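Fat acid-binding protein (Eubacterium ventriosum, PDB 3NYI) binds stearic acid and probably serves as a fatty-acid-binding protein of the DegV family. Local coordinates at residues 131-136 and 266-271; 234-239 and 289-294. All coordinates share one frame; numbering follows the deposited sequence.

Contact 1. Residues 131-136 and 266-271; sequences QALLID and SETNVA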
# COMPACT_ATOMS: atom_id res chain seq x y z
N GLN A 131 -1.58 -2.70 -2.31
CA GLN A 131 -2.88 -2.63 -1.69
C GLN A 131 -3.82 -1.94 -2.66
O GLN A 131 -4.96 -2.37 -2.82
CB GLN A 131 -2.82 -1.87 -0.36
CG GLN A 131 -4.09 -2.01 0.48
CD GLN A 131 -3.89 -1.36 1.85
OE1 GLN A 131 -2.75 -1.20 2.30
NE2 GLN A 131 -4.98 -0.98 2.50
N ALA A 132 -3.36 -0.87 -3.32
CA ALA A 132 -4.18 -0.21 -4.35
C ALA A 132 -4.50 -1.16 -5.53
O ALA A 132 -5.65 -1.22 -6.01
CB ALA A 132 -3.47 1.05 -4.85
N LEU A 133 -3.50 -1.91 -5.98
CA LEU A 133 -3.72 -2.89 -7.07
C LEU A 133 -4.74 -3.96 -6.69
O LEU A 133 -5.57 -4.35 -7.52
CB LEU A 133 -2.40 -3.56 -7.46
CG LEU A 133 -1.46 -2.65 -8.26
CD1 LEU A 133 -0.06 -3.26 -8.36
CD2 LEU A 133 -2.05 -2.38 -9.66
N LEU A 134 -4.68 -4.45 -5.45
CA LEU A 134 -5.63 -5.46 -5.02
C LEU A 134 -7.05 -4.90 -4.95
O LEU A 134 -7.99 -5.52 -5.42
CB LEU A 134 -5.24 -6.06 -3.66
CG LEU A 134 -6.17 -7.17 -3.17
CD1 LEU A 134 -6.01 -8.44 -4.02
CD2 LEU A 134 -5.92 -7.49 -1.69
N ILE A 135 -7.20 -3.73 -4.34
CA ILE A 135 -8.50 -3.11 -4.28
C ILE A 135 -9.05 -2.92 -5.69
O ILE A 135 -10.21 -3.21 -5.97
CB ILE A 135 -8.44 -1.77 -3.55
CG1 ILE A 135 -8.21 -2.01 -2.06
CG2 ILE A 135 -9.73 -1.03 -3.75
CD1 ILE A 135 -7.71 -0.75 -1.28
N ASP A 136 -8.20 -2.44 -6.57
CA ASP A 136 -8.61 -2.23 -7.96
C ASP A 136 -9.02 -3.53 -8.68
O ASP A 136 -9.96 -3.53 -9.46
CB ASP A 136 -7.52 -1.48 -8.74
CG ASP A 136 -7.95 -1.14 -10.15
OD1 ASP A 136 -8.97 -0.42 -10.31
OD2 ASP A 136 -7.30 -1.62 -11.10
N SER A 266 -2.30 3.50 -15.11
CA SER A 266 -2.07 4.77 -14.43
C SER A 266 -3.05 5.03 -13.30
O SER A 266 -2.74 5.79 -12.38
CB SER A 266 -2.09 5.92 -15.44
OG SER A 266 -3.30 5.91 -16.17
N GLU A 267 -4.21 4.40 -13.35
CA GLU A 267 -5.20 4.60 -12.29
C GLU A 267 -4.65 4.23 -10.92
O GLU A 267 -5.02 4.83 -9.91
CB GLU A 267 -6.48 3.80 -12.56
CG GLU A 267 -7.54 4.53 -13.35
CD GLU A 267 -8.94 3.97 -13.10
OE1 GLU A 267 -9.81 4.74 -12.66
OE2 GLU A 267 -9.15 2.76 -13.33
N THR A 268 -3.76 3.24 -10.90
CA THR A 268 -3.22 2.73 -9.64
C THR A 268 -1.76 3.10 -9.37
O THR A 268 -1.14 2.57 -8.46
CB THR A 268 -3.42 1.20 -9.50
OG1 THR A 268 -3.14 0.56 -10.75
CG2 THR A 268 -4.87 0.90 -9.09
N ASN A 269 -1.22 4.02 -10.17
CA ASN A 269 0.02 4.67 -9.79
C ASN A 269 -0.28 5.42 -8.49
O ASN A 269 -1.39 5.90 -8.31
CB ASN A 269 0.46 5.69 -10.85
CG ASN A 269 1.03 5.03 -12.09
OD1 ASN A 269 1.32 3.84 -12.09
ND2 ASN A 269 1.19 5.81 -13.16
N VAL A 270 0.68 5.52 -7.59
CA VAL A 270 0.41 6.23 -6.34
C VAL A 270 1.52 7.20 -5.95
O VAL A 270 2.70 6.94 -6.19
CB VAL A 270 0.19 5.26 -5.16
CG1 VAL A 270 -1.08 4.44 -5.38
CG2 VAL A 270 1.43 4.37 -4.94
N ALA A 271 1.12 8.31 -5.34
CA ALA A 271 2.06 9.12 -4.59
C ALA A 271 2.12 8.44 -3.23
O ALA A 271 1.15 8.45 -2.47
CB ALA A 271 1.53 10.55 -4.46
O HOH W 1 -5.00 -0.68 -12.11
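T268 sets its methyl against one turn of helix 128-143, CG2 lying 3.6 Å from CB of D136 and 3.8 Å from the backbone O of A132. That carbonyl already accepts the helical N-H of D136, so the methyl packs beside a bond that is in use. The T268 hydroxyl branch meets the same helix at L133, whose CD2 comes to 3.3 Å from OG1; the two side chains cross at about a right angle. Where the strand begins, V270 leans on the helix more loosely, its CG1 4.2 Å from CB of A132.

No direct hydrogen bond joins the two segments. A single water does so instead, donating to OD2 of D136 at 2.7 Å and lying 2.6 Å from OG1 of T268. With chi1 at +42°, OG1 of T268 stands between the backbone N and the carbonyl carbon, where it can meet the water, while CG2, beside the backbone N, goes to A132 and D136. D136 has CG anti to its N (chi1 -175°), carrying the carboxylate past the methyl to the water.

The second shell fixes these groups. R140 forms a salt bridge with OD2 of D136, Y19 hydrogen-bonds OD1, and S239 on the neighbouring strand 236-242 is a probable hydrogen-bond partner of the T268 hydroxyl. E267 brings a second carboxylate near, OE2 4.4 Å from OD1 of D136, but K22 pairs with its OE1. The join therefore fastens a helix to the turn leading into edge strand 270-271 by apolar packing and one bridging water, and the arginine and lysine probably offset the close approach of two acids.

Contact 2. Residues 234-239 and 289-294; sequences DNFIVS and VIRKYE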
# COMPACT_ATOMS: atom_id res chain seq x y z
N ASP A 234 2.49 -10.60 -19.57
CA ASP A 234 1.23 -10.17 -20.18
C ASP A 234 0.06 -10.34 -19.22
O ASP A 234 -0.99 -9.73 -19.40
CB ASP A 234 0.92 -11.00 -21.43
CG ASP A 234 1.91 -10.76 -22.56
OD1 ASP A 234 2.48 -9.65 -22.64
OD2 ASP A 234 2.10 -11.69 -23.38
N ASN A 235 0.24 -11.18 -18.21
CA ASN A 235 -0.85 -11.47 -17.30
C ASN A 235 -0.89 -10.59 -16.05
O ASN A 235 -1.68 -10.85 -15.16
CB ASN A 235 -0.87 -12.96 -16.93
CG ASN A 235 -1.23 -13.85 -18.12
OD1 ASN A 235 -1.83 -13.40 -19.11
ND2 ASN A 235 -0.87 -15.12 -18.03
N PHE A 236 -0.04 -9.57 -16.02
CA PHE A 236 0.06 -8.67 -14.85
C PHE A 236 -0.33 -7.22 -15.14
O PHE A 236 -0.16 -6.73 -16.26
CB PHE A 236 1.48 -8.68 -14.27
CG PHE A 236 1.82 -9.92 -13.52
CD1 PHE A 236 1.79 -9.94 -12.14
CD2 PHE A 236 2.15 -11.09 -14.21
CE1 PHE A 236 2.08 -11.12 -11.44
CE2 PHE A 236 2.46 -12.26 -13.52
CZ PHE A 236 2.41 -12.28 -12.14
N ILE A 237 -0.86 -6.55 -14.12
CA ILE A 237 -1.03 -5.10 -14.08
C ILE A 237 0.21 -4.50 -13.41
O ILE A 237 0.70 -5.05 -12.44
CB ILE A 237 -2.25 -4.73 -13.21
CG1 ILE A 237 -3.53 -5.27 -13.85
CG2 ILE A 237 -2.33 -3.21 -12.99
CD1 ILE A 237 -3.79 -4.72 -15.26
N VAL A 238 0.72 -3.39 -13.92
CA VAL A 238 1.91 -2.79 -13.34
C VAL A 238 1.67 -1.30 -13.05
O VAL A 238 1.16 -0.57 -13.90
CB VAL A 238 3.13 -2.96 -14.27
CG1 VAL A 238 4.38 -2.42 -13.63
CG2 VAL A 238 3.31 -4.42 -14.65
N SER A 239 2.00 -0.86 -11.83
CA SER A 239 1.89 0.56 -11.47
C SER A 239 3.11 1.01 -10.68
O SER A 239 3.83 0.18 -10.12
CB SER A 239 0.63 0.85 -10.64
OG SER A 239 -0.55 0.62 -11.41
N VAL A 289 3.13 -4.93 -8.84
CA VAL A 289 2.49 -5.71 -9.89
C VAL A 289 1.48 -6.63 -9.24
O VAL A 289 1.61 -6.97 -8.06
CB VAL A 289 3.51 -6.54 -10.71
CG1 VAL A 289 4.66 -5.66 -11.16
CG2 VAL A 289 4.01 -7.74 -9.89
N ILE A 290 0.48 -7.03 -10.01
CA ILE A 290 -0.47 -8.02 -9.53
C ILE A 290 -1.06 -8.73 -10.73
O ILE A 290 -1.11 -8.15 -11.83
CB ILE A 290 -1.61 -7.37 -8.69
CG1 ILE A 290 -2.33 -8.41 -7.83
CG2 ILE A 290 -2.59 -6.64 -9.60
CD1 ILE A 290 -3.27 -7.79 -6.72
N ARG A 291 -1.52 -9.96 -10.54
CA ARG A 291 -2.11 -10.73 -11.64
C ARG A 291 -3.44 -10.11 -12.02
O ARG A 291 -4.17 -9.63 -11.16
CB ARG A 291 -2.34 -12.19 -11.24
CG ARG A 291 -1.15 -13.11 -11.39
CD ARG A 291 -0.84 -13.35 -12.85
NE ARG A 291 -1.87 -14.15 -13.50
CZ ARG A 291 -1.82 -15.48 -13.63
NH1 ARG A 291 -0.79 -16.16 -13.14
NH2 ARG A 291 -2.80 -16.11 -14.24
N LYS A 292 -3.77 -10.13 -13.31
CA LYS A 292 -5.12 -9.76 -13.74
C LYS A 292 -6.07 -10.89 -13.37
O LYS A 292 -5.84 -12.04 -13.76
CB LYS A 292 -5.18 -9.53 -15.25
CG LYS A 292 -4.17 -8.55 -15.79
CD LYS A 292 -3.99 -8.84 -17.29
CE LYS A 292 -3.27 -7.72 -18.01
NZ LYS A 292 -3.26 -7.98 -19.48
N TYR A 293 -7.13 -10.59 -12.63
CA TYR A 293 -8.04 -11.64 -12.18
C TYR A 293 -8.55 -12.53 -13.34
O TYR A 293 -8.77 -13.72 -13.14
CB TYR A 293 -9.22 -11.08 -11.39
CG TYR A 293 -10.37 -10.62 -12.25
CD1 TYR A 293 -11.38 -11.50 -12.63
CD2 TYR A 293 -10.46 -9.30 -12.68
CE1 TYR A 293 -12.43 -11.08 -13.43
CE2 TYR A 293 -11.51 -8.87 -13.47
CZ TYR A 293 -12.49 -9.77 -13.85
OH TYR A 293 -13.53 -9.34 -14.63
N GLU A 294 -8.72 -11.94 -14.52
CA GLU A 294 -9.25 -12.65 -15.69
C GLU A 294 -8.42 -13.86 -16.07
O GLU A 294 -8.90 -14.79 -16.73
CB GLU A 294 -9.30 -11.74 -16.93
CG GLU A 294 -10.21 -10.55 -16.81
CD GLU A 294 -9.47 -9.31 -16.37
OE1 GLU A 294 -8.49 -9.44 -15.60
OE2 GLU A 294 -9.86 -8.20 -16.79
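The F236 ring carries the aliphatic part of R291 over one face: CD sits 3.7 Å from the ring centroid and 22° off its normal, a CH-pi contact displaced toward the rim. The backbone N of I290 lies in the ring plane at the edge, and CG2 of V289 approaches CD1 obliquely at 3.9 Å. R291 is bent at chi2 and chi3, which curls its chain across the ring; the guanidinium plane stands 62° from the ring, with CB of N235 over one of its faces. OG1 of T295 hydrogen-bonds NE of R291.

Strands 236-242 and 285-291 are antiparallel neighbours inside the mixed six-stranded sheet. I237 and I290 form the hydrogen-bonded pair, N of I237 to O of I290 at 2.8 Å and N of I290 to O of I237 at 3.1 Å, flanked by the non-hydrogen-bonded pairs F236-R291 and V238-V289. On one face V238 and V289 lie side by side; on the other, I237 rests CB 4.1 Å from CG2 of I290, and L133 and Q137 of helix 128-143 pack on I237.

Past the strand ends, N of K292 donates a nearly straight hydrogen bond to O of N235 (175° at the hydrogen). The extended K292 side chain then runs over the I237 side chain at about a right angle, and its NZ donates a hydrogen bond of 2.9 Å to O of D234, nearly in line with the carbonyl.

Contact 1 and contact 2 lie with centres 11 Å apart and meet on strand 236-242. S239, at the end of 234-239, joins them: its OG is 2.7 Å from OG1 of T268, a probable hydrogen bond. L133 of the helix wedges in from contact 1, CD2 reaching 3.4 Å from CG2 of I237 and CD1 3.6 Å from N of V289. One helix thus packs on both the 266-271 turn and the strand pair of contact 2. The bound stearic acid is nearer to contact 1, about 6 Å from the V270 side chain, against about 10 Å from that of V289.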